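Nucleoporin nup120 (Schizosaccharomyces pombe, PDB 4GQ2) serves as a structural component of the nuclear pore complex, whose nucleoporins can also act as docking or interaction partners for transport factors. Local coordinates at residues 730-744 and 824-837. Residues are numbered along the deposited sequence; the frame is centred on the assembly and turned at random.
Sequences RLVSFLLENSALLLE and KQYNACMQLIGWLN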
ATOM      1  N   ARG A 730      -5.784  -0.011  16.641  1.00 30.59           N
ATOM      2  CA  ARG A 730      -5.155   1.188  16.103  1.00 31.33           C
ATOM      3  C   ARG A 730      -3.854   0.863  15.400  1.00 31.54           C
ATOM      4  O   ARG A 730      -3.675   1.227  14.247  1.00 36.05           O
ATOM      5  CB  ARG A 730      -4.901   2.221  17.204  1.00 28.20           C
ATOM      6  CG  ARG A 730      -4.313   3.515  16.676  1.00 34.45           C
ATOM      7  CD  ARG A 730      -4.201   4.563  17.768  1.00 38.38           C
ATOM      8  NE  ARG A 730      -2.940   4.404  18.464  1.00 50.15           N
ATOM      9  CZ  ARG A 730      -1.885   5.195  18.336  1.00 40.93           C
ATOM     10  NH1 ARG A 730      -1.912   6.264  17.559  1.00 34.62           N
ATOM     11  NH2 ARG A 730      -0.799   4.906  19.023  1.00 43.14           N
ATOM     12  N   LEU A 731      -2.954   0.174  16.097  1.00 35.37           N
ATOM     13  CA  LEU A 731      -1.615  -0.078  15.582  1.00 32.56           C
ATOM     14  C   LEU A 731      -1.660  -1.005  14.395  1.00 31.04           C
ATOM     15  O   LEU A 731      -0.956  -0.800  13.409  1.00 35.67           O
ATOM     16  CB  LEU A 731      -0.707  -0.647  16.672  1.00 38.56           C
ATOM     17  CG  LEU A 731      -0.397   0.309  17.830  1.00 37.66           C
ATOM     18  CD1 LEU A 731       0.721  -0.254  18.688  1.00 43.14           C
ATOM     19  CD2 LEU A 731      -0.011   1.688  17.311  1.00 33.76           C
ATOM     20  N   VAL A 732      -2.516  -2.013  14.489  1.00 30.74           N
ATOM     21  CA  VAL A 732      -2.713  -2.959  13.405  1.00 33.04           C
ATOM     22  C   VAL A 732      -3.281  -2.274  12.150  1.00 33.10           C
ATOM     23  O   VAL A 732      -2.729  -2.425  11.058  1.00 37.83           O
ATOM     24  CB  VAL A 732      -3.569  -4.156  13.883  1.00 31.41           C
ATOM     25  CG1 VAL A 732      -4.102  -4.956  12.710  1.00 31.93           C
ATOM     26  CG2 VAL A 732      -2.741  -5.047  14.812  1.00 31.46           C
ATOM     27  N   SER A 733      -4.352  -1.500  12.314  1.00 30.18           N
ATOM     28  CA  SER A 733      -4.990  -0.798  11.192  1.00 31.75           C
ATOM     29  C   SER A 733      -4.073   0.260  10.602  1.00 30.72           C
ATOM     30  O   SER A 733      -4.043   0.450   9.394  1.00 33.15           O
ATOM     31  CB  SER A 733      -6.333  -0.181  11.605  1.00 33.74           C
ATOM     32  OG  SER A 733      -7.212  -1.179  12.112  1.00 35.30           O
ATOM     33  N   PHE A 734      -3.318   0.939  11.459  1.00 28.04           N
ATOM     34  CA  PHE A 734      -2.266   1.843  11.010  1.00 29.85           C
ATOM     35  C   PHE A 734      -1.285   1.145  10.053  1.00 36.58           C
ATOM     36  O   PHE A 734      -1.088   1.585   8.911  1.00 38.33           O
ATOM     37  CB  PHE A 734      -1.560   2.452  12.222  1.00 27.48           C
ATOM     38  CG  PHE A 734      -0.246   3.100  11.912  1.00 25.88           C
ATOM     39  CD1 PHE A 734      -0.195   4.328  11.269  1.00 25.60           C
ATOM     40  CD2 PHE A 734       0.951   2.498  12.316  1.00 26.64           C
ATOM     41  CE1 PHE A 734       1.025   4.937  11.001  1.00 30.12           C
ATOM     42  CE2 PHE A 734       2.172   3.098  12.047  1.00 25.60           C
ATOM     43  CZ  PHE A 734       2.209   4.317  11.385  1.00 28.53           C
ATOM     44  N   LEU A 735      -0.706   0.036  10.497  1.00 28.06           N
ATOM     45  CA  LEU A 735       0.218  -0.720   9.652  1.00 27.84           C
ATOM     46  C   LEU A 735      -0.405  -1.287   8.372  1.00 32.49           C
ATOM     47  O   LEU A 735       0.262  -1.357   7.337  1.00 31.66           O
ATOM     48  CB  LEU A 735       0.928  -1.815  10.447  1.00 26.09           C
ATOM     49  CG  LEU A 735       1.891  -1.276  11.516  1.00 30.73           C
ATOM     50  CD1 LEU A 735       2.307  -2.388  12.459  1.00 28.99           C
ATOM     51  CD2 LEU A 735       3.119  -0.617  10.894  1.00 26.79           C
ATOM     52  N   LEU A 736      -1.677  -1.682   8.434  1.00 33.68           N
ATOM     53  CA  LEU A 736      -2.383  -2.151   7.240  1.00 30.14           C
ATOM     54  C   LEU A 736      -2.497  -1.026   6.193  1.00 30.78           C
ATOM     55  O   LEU A 736      -2.420  -1.275   4.987  1.00 26.79           O
ATOM     56  CB  LEU A 736      -3.761  -2.751   7.590  1.00 31.59           C
ATOM     57  CG  LEU A 736      -3.686  -4.157   8.206  1.00 31.44           C
ATOM     58  CD1 LEU A 736      -5.037  -4.648   8.699  1.00 30.42           C
ATOM     59  CD2 LEU A 736      -3.102  -5.158   7.218  1.00 33.84           C
ATOM     60  N   GLU A 737      -2.635   0.209   6.665  1.00 31.01           N
ATOM     61  CA  GLU A 737      -2.622   1.366   5.785  1.00 35.24           C
ATOM     62  C   GLU A 737      -1.221   1.587   5.203  1.00 32.57           C
ATOM     63  O   GLU A 737      -1.071   2.189   4.145  1.00 42.28           O
ATOM     64  CB  GLU A 737      -3.136   2.615   6.516  1.00 40.56           C
ATOM     65  CG  GLU A 737      -3.987   3.528   5.640  1.00 54.86           C
ATOM     66  CD  GLU A 737      -4.345   4.857   6.298  1.00 66.76           C
ATOM     67  OE1 GLU A 737      -3.986   5.919   5.727  1.00 53.48           O
ATOM     68  OE2 GLU A 737      -4.990   4.842   7.372  1.00 57.84           O
ATOM     69  N   ASN A 738      -0.195   1.080   5.881  1.00 36.47           N
ATOM     70  CA  ASN A 738       1.175   1.218   5.384  1.00 33.59           C
ATOM     71  C   ASN A 738       1.479   0.220   4.253  1.00 32.68           C
ATOM     72  O   ASN A 738       2.437   0.389   3.483  1.00 29.50           O
ATOM     73  CB  ASN A 738       2.178   1.060   6.534  1.00 28.90           C
ATOM     74  CG  ASN A 738       2.356   2.333   7.342  1.00 33.07           C
ATOM     75  OD1 ASN A 738       3.395   2.985   7.254  1.00 39.63           O
ATOM     76  ND2 ASN A 738       1.348   2.693   8.143  1.00 28.58           N
ATOM     77  N   SER A 739       0.656  -0.818   4.163  1.00 32.36           N
ATOM     78  CA  SER A 739       0.908  -1.927   3.249  1.00 33.22           C
ATOM     79  C   SER A 739       0.794  -1.530   1.784  1.00 37.56           C
ATOM     80  O   SER A 739       1.600  -1.972   0.965  1.00 39.67           O
ATOM     81  CB  SER A 739      -0.026  -3.094   3.552  1.00 32.41           C
ATOM     82  OG  SER A 739       0.399  -4.240   2.840  1.00 41.32           O
ATOM     83  N   ALA A 740      -0.194  -0.696   1.463  1.00 41.64           N
ATOM     84  CA  ALA A 740      -0.409  -0.231   0.085  1.00 47.27           C
ATOM     85  C   ALA A 740       0.140   1.177  -0.166  1.00 41.63           C
ATOM     86  O   ALA A 740      -0.027   1.739  -1.254  1.00 41.99           O
ATOM     87  CB  ALA A 740      -1.886  -0.299  -0.278  1.00 54.31           C
ATOM     88  N   LEU A 741       0.816   1.730   0.836  1.00 39.27           N
ATOM     89  CA  LEU A 741       1.323   3.085   0.762  1.00 33.45           C
ATOM     90  C   LEU A 741       2.627   3.143  -0.025  1.00 37.68           C
ATOM     91  O   LEU A 741       3.685   2.723   0.454  1.00 34.56           O
ATOM     92  CB  LEU A 741       1.495   3.654   2.168  1.00 40.41           C
ATOM     93  CG  LEU A 741       1.796   5.145   2.357  1.00 46.93           C
ATOM     94  CD1 LEU A 741       1.163   6.013   1.285  1.00 38.64           C
ATOM     95  CD2 LEU A 741       1.291   5.563   3.724  1.00 39.58           C
ATOM     96  N   LEU A 742       2.540   3.666  -1.244  1.00 35.21           N
ATOM     97  CA  LEU A 742       3.698   3.727  -2.128  1.00 34.88           C
ATOM     98  C   LEU A 742       4.552   4.937  -1.828  1.00 34.29           C
ATOM     99  O   LEU A 742       4.052   6.059  -1.733  1.00 42.95           O
ATOM    100  CB  LEU A 742       3.268   3.700  -3.597  1.00 35.01           C
ATOM    101  CG  LEU A 742       2.904   2.287  -4.047  1.00 41.52           C
ATOM    102  CD1 LEU A 742       2.105   2.311  -5.339  1.00 42.17           C
ATOM    103  CD2 LEU A 742       4.167   1.448  -4.195  1.00 39.63           C
ATOM    104  N   LEU A 743       5.844   4.688  -1.672  1.00 35.18           N
ATOM    105  CA  LEU A 743       6.805   5.709  -1.294  1.00 37.20           C
ATOM    106  C   LEU A 743       7.284   6.499  -2.503  1.00 39.19           C
ATOM    107  O   LEU A 743       7.305   5.992  -3.621  1.00 46.11           O
ATOM    108  CB  LEU A 743       7.998   5.072  -0.568  1.00 33.57           C
ATOM    109  CG  LEU A 743       7.737   4.482   0.824  1.00 38.36           C
ATOM    110  CD1 LEU A 743       9.029   3.960   1.425  1.00 32.74           C
ATOM    111  CD2 LEU A 743       7.081   5.496   1.755  1.00 39.69           C
ATOM    112  N   GLU A 744       7.676   7.744  -2.263  1.00 46.06           N
ATOM    113  CA  GLU A 744       8.187   8.610  -3.317  1.00 54.57           C
ATOM    114  C   GLU A 744       9.631   8.273  -3.688  1.00 53.20           C
ATOM    115  O   GLU A 744      10.434   7.877  -2.837  1.00 53.54           O
ATOM    116  CB  GLU A 744       8.056  10.079  -2.912  1.00 57.99           C
ATOM    117  CG  GLU A 744       6.615  10.569  -2.875  1.00 64.24           C
ATOM    118  CD  GLU A 744       6.451  11.903  -2.167  1.00 71.56           C
ATOM    119  OE1 GLU A 744       6.822  12.008  -0.976  1.00 55.84           O
ATOM    120  OE2 GLU A 744       5.927  12.846  -2.800  1.00 97.06           O
ATOM    121  N   LYS A 824      12.298  11.876   4.254  1.00 43.26           N
ATOM    122  CA  LYS A 824      11.688  12.837   3.324  1.00 42.97           C
ATOM    123  C   LYS A 824      10.506  12.230   2.578  1.00 45.64           C
ATOM    124  O   LYS A 824      10.179  12.641   1.464  1.00 45.31           O
ATOM    125  CB  LYS A 824      12.744  13.418   2.367  1.00 43.01           C
ATOM    126  CG  LYS A 824      13.955  13.990   3.092  1.00 44.04           C
ATOM    127  CD  LYS A 824      14.897  14.745   2.169  1.00 62.40           C
ATOM    128  CE  LYS A 824      15.931  15.516   2.981  1.00 69.68           C
ATOM    129  NZ  LYS A 824      16.725  16.475   2.160  1.00 71.20           N
ATOM    130  N   GLN A 825       9.867  11.253   3.220  1.00 41.26           N
ATOM    131  CA  GLN A 825       8.648  10.645   2.711  1.00 38.05           C
ATOM    132  C   GLN A 825       7.437  11.444   3.188  1.00 42.55           C
ATOM    133  O   GLN A 825       6.578  10.943   3.940  1.00 41.18           O
ATOM    134  CB  GLN A 825       8.557   9.169   3.130  1.00 40.78           C
ATOM    135  CG  GLN A 825       9.616   8.280   2.490  1.00 35.12           C
ATOM    136  CD  GLN A 825       9.496   8.237   0.977  1.00 39.11           C
ATOM    137  OE1 GLN A 825       8.393   8.283   0.431  1.00 53.31           O
ATOM    138  NE2 GLN A 825      10.629   8.152   0.291  1.00 38.15           N
ATOM    139  N   TYR A 826       7.374  12.690   2.722  1.00 38.20           N
ATOM    140  CA  TYR A 826       6.406  13.663   3.211  1.00 34.55           C
ATOM    141  C   TYR A 826       4.969  13.298   2.878  1.00 33.98           C
ATOM    142  O   TYR A 826       4.074  13.492   3.706  1.00 32.55           O
ATOM    143  CB  TYR A 826       6.756  15.067   2.708  1.00 39.08           C
ATOM    144  CG  TYR A 826       8.138  15.534   3.141  1.00 39.77           C
ATOM    145  CD1 TYR A 826       8.545  15.420   4.472  1.00 39.69           C
ATOM    146  CD2 TYR A 826       9.026  16.105   2.229  1.00 37.44           C
ATOM    147  CE1 TYR A 826       9.800  15.838   4.878  1.00 41.61           C
ATOM    148  CE2 TYR A 826      10.287  16.533   2.629  1.00 40.65           C
ATOM    149  CZ  TYR A 826      10.664  16.399   3.956  1.00 44.06           C
ATOM    150  OH  TYR A 826      11.903  16.817   4.382  1.00 47.42           O
ATOM    151  N   ASN A 827       4.749  12.758   1.680  1.00 36.05           N
ATOM    152  CA  ASN A 827       3.411  12.319   1.278  1.00 33.38           C
ATOM    153  C   ASN A 827       2.899  11.175   2.175  1.00 34.71           C
ATOM    154  O   ASN A 827       1.792  11.245   2.712  1.00 40.02           O
ATOM    155  CB  ASN A 827       3.395  11.921  -0.202  1.00 33.81           C
ATOM    156  CG  ASN A 827       2.016  11.498  -0.681  1.00 47.58           C
ATOM    157  OD1 ASN A 827       1.113  12.326  -0.858  1.00 55.06           O
ATOM    158  ND2 ASN A 827       1.847  10.199  -0.902  1.00 48.19           N
ATOM    159  N   ALA A 828       3.727  10.147   2.360  1.00 30.11           N
ATOM    160  CA  ALA A 828       3.407   9.046   3.275  1.00 31.74           C
ATOM    161  C   ALA A 828       2.982   9.583   4.632  1.00 35.26           C
ATOM    162  O   ALA A 828       1.909   9.235   5.134  1.00 39.76           O
ATOM    163  CB  ALA A 828       4.607   8.120   3.430  1.00 34.57           C
ATOM    164  N   CYS A 829       3.825  10.441   5.208  1.00 34.47           N
ATOM    165  CA  CYS A 829       3.561  11.082   6.499  1.00 30.89           C
ATOM    166  C   CYS A 829       2.187  11.766   6.545  1.00 33.95           C
ATOM    167  O   CYS A 829       1.396  11.566   7.490  1.00 31.45           O
ATOM    168  CB  CYS A 829       4.649  12.110   6.786  1.00 28.64           C
ATOM    169  SG  CYS A 829       6.276  11.393   7.068  1.00 38.04           S
ATOM    170  N   MET A 830       1.916  12.556   5.508  1.00 31.04           N
ATOM    171  CA  MET A 830       0.678  13.317   5.377  1.00 34.82           C
ATOM    172  C   MET A 830      -0.533  12.390   5.256  1.00 31.83           C
ATOM    173  O   MET A 830      -1.595  12.652   5.818  1.00 34.38           O
ATOM    174  CB  MET A 830       0.771  14.259   4.166  1.00 33.67           C
ATOM    175  CG  MET A 830      -0.360  15.263   4.081  1.00 43.54           C
ATOM    176  SD  MET A 830      -0.373  16.443   5.447  1.00 47.45           S
ATOM    177  CE  MET A 830      -1.775  17.453   4.963  1.00 47.95           C
ATOM    178  N   GLN A 831      -0.353  11.293   4.538  1.00 30.64           N
ATOM    179  CA  GLN A 831      -1.386  10.281   4.401  1.00 33.42           C
ATOM    180  C   GLN A 831      -1.699   9.689   5.767  1.00 36.43           C
ATOM    181  O   GLN A 831      -2.861   9.388   6.066  1.00 32.36           O
ATOM    182  CB  GLN A 831      -0.892   9.171   3.462  1.00 38.63           C
ATOM    183  CG  GLN A 831      -1.941   8.618   2.508  1.00 57.37           C
ATOM    184  CD  GLN A 831      -2.157   9.514   1.296  1.00 62.40           C
ATOM    185  OE1 GLN A 831      -1.261  10.254   0.886  1.00 60.71           O
ATOM    186  NE2 GLN A 831      -3.352   9.449   0.718  1.00 58.30           N
ATOM    187  N   LEU A 832      -0.656   9.544   6.593  1.00 33.17           N
ATOM    188  CA  LEU A 832      -0.751   8.840   7.887  1.00 28.67           C
ATOM    189  C   LEU A 832      -0.963   9.761   9.088  1.00 34.53           C
ATOM    190  O   LEU A 832      -1.087   9.288  10.228  1.00 30.52           O
ATOM    191  CB  LEU A 832       0.512   7.996   8.120  1.00 23.17           C
ATOM    192  CG  LEU A 832       0.802   6.868   7.130  1.00 25.81           C
ATOM    193  CD1 LEU A 832       2.234   6.381   7.307  1.00 21.83           C
ATOM    194  CD2 LEU A 832      -0.193   5.715   7.278  1.00 27.50           C
ATOM    195  N   ILE A 833      -0.992  11.071   8.838  1.00 31.24           N
ATOM    196  CA  ILE A 833      -0.983  12.062   9.920  1.00 31.11           C
ATOM    197  C   ILE A 833      -2.132  11.936  10.929  1.00 30.94           C
ATOM    198  O   ILE A 833      -1.987  12.330  12.079  1.00 39.31           O
ATOM    199  CB  ILE A 833      -0.899  13.506   9.363  1.00 43.24           C
ATOM    200  CG1 ILE A 833      -0.245  14.439  10.394  1.00 32.73           C
ATOM    201  CG2 ILE A 833      -2.268  13.988   8.847  1.00 35.28           C
ATOM    202  CD1 ILE A 833       0.186  15.772   9.826  1.00 38.58           C
ATOM    203  N   GLY A 834      -3.260  11.365  10.514  1.00 30.68           N
ATOM    204  CA  GLY A 834      -4.419  11.240  11.402  1.00 29.50           C
ATOM    205  C   GLY A 834      -4.256  10.186  12.491  1.00 32.07           C
ATOM    206  O   GLY A 834      -5.046  10.131  13.418  1.00 34.00           O
ATOM    207  N   TRP A 835      -3.221   9.361  12.373  1.00 31.31           N
ATOM    208  CA  TRP A 835      -2.905   8.313  13.349  1.00 32.92           C
ATOM    209  C   TRP A 835      -2.040   8.792  14.484  1.00 37.55           C
ATOM    210  O   TRP A 835      -2.006   8.153  15.543  1.00 30.67           O
ATOM    211  CB  TRP A 835      -2.197   7.154  12.658  1.00 25.19           C
ATOM    212  CG  TRP A 835      -3.054   6.386  11.693  1.00 27.94           C
ATOM    213  CD1 TRP A 835      -2.978   6.390  10.309  1.00 31.44           C
ATOM    214  CD2 TRP A 835      -4.162   5.459  12.013  1.00 24.72           C
ATOM    215  NE1 TRP A 835      -3.926   5.549   9.764  1.00 30.35           N
ATOM    216  CE2 TRP A 835      -4.664   4.961  10.729  1.00 26.17           C
ATOM    217  CE3 TRP A 835      -4.749   5.006  13.184  1.00 23.98           C
ATOM    218  CZ2 TRP A 835      -5.702   4.043  10.651  1.00 25.47           C
ATOM    219  CZ3 TRP A 835      -5.802   4.086  13.093  1.00 25.21           C
ATOM    220  CH2 TRP A 835      -6.270   3.622  11.855  1.00 22.14           C
ATOM    221  N   LEU A 836      -1.312   9.896  14.275  1.00 33.88           N
ATOM    222  CA  LEU A 836      -0.435  10.450  15.321  1.00 32.33           C
ATOM    223  C   LEU A 836      -1.268  10.922  16.494  1.00 33.91           C
ATOM    224  O   LEU A 836      -2.300  11.562  16.304  1.00 37.26           O
ATOM    225  CB  LEU A 836       0.429  11.597  14.785  1.00 28.75           C
ATOM    226  CG  LEU A 836       1.618  11.218  13.898  1.00 29.81           C
ATOM    227  CD1 LEU A 836       2.142  12.444  13.169  1.00 26.36           C
ATOM    228  CD2 LEU A 836       2.730  10.552  14.706  1.00 30.58           C
ATOM    229  N   ASN A 837      -0.832  10.587  17.707  1.00 31.45           N
ATOM    230  CA  ASN A 837      -1.595  10.915  18.907  1.00 30.88           C
ATOM    231  C   ASN A 837      -1.300  12.331  19.415  1.00 34.18           C
ATOM    232  O   ASN A 837      -0.704  13.127  18.695  1.00 41.36           O
ATOM    233  CB  ASN A 837      -1.390   9.844  20.001  1.00 41.06           C
ATOM    234  CG  ASN A 837       0.049   9.765  20.517  1.00 38.21           C
ATOM    235  OD1 ASN A 837       0.844  10.699  20.386  1.00 40.00           O
ATOM    236  ND2 ASN A 837       0.374   8.645  21.137  1.00 44.19           N
TER
HETATM  237  O   HOH W   1       6.294   9.837   0.569  1.00 41.01           O
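W835 lies flat against helix 730-739, and most of the aromatic packing runs through it. The edge of F734 meets one face of the indole in a T-shaped pair, planes 69° apart, with F734 CD1 3.5 Å from W835 CG. Over that same face, F734 CB makes a CH-pi contact with the five-membered ring, while S733 CB touches CH2 at the far end of the indole. R730 slides its CG past CE3; its guanidinium carries salt bridges to D811 and E727. Further along, mainly aliphatic packing follows: L741 CD2 lies 3.7 Å from L832 CG, and L743 CD2 rests on the methyl of A828.

There are two polar links, one at the indole and one where the loop meets the N-cap of helix 826-832. W835 NE1 donates to E737 OE2 at 2.7 Å, within the indole plane but from above the carboxylate plane. Were W835 replaced by alanine, the E737 carboxylate would probably lose its N-H partner and F734 the face it packs on. At the second, Q825, its chain bent at chi2 (-62°), grips the backbone of E744 twice: its OE1 takes E744 N on a lone pair at 2.8 Å, and its NE2 gives a nearly straight bond to E744 O at 3.1 Å. One water donates to both Q825 OE1 and E744 OE1 and accepts from A828 N; E744 OE1 also receives a weak bond from N827 N, at the start of helix 826-832.

Helix 812-822 also packs on F734, N738 and L836. Helices 730-739 and 826-832 cross at 142°, roughly antiparallel, and the loop 740-744 continues the contact to the N-terminal end of the second, joining helix 719-739 to the HEAT-repeat family region in the alpha-helical part of the protein.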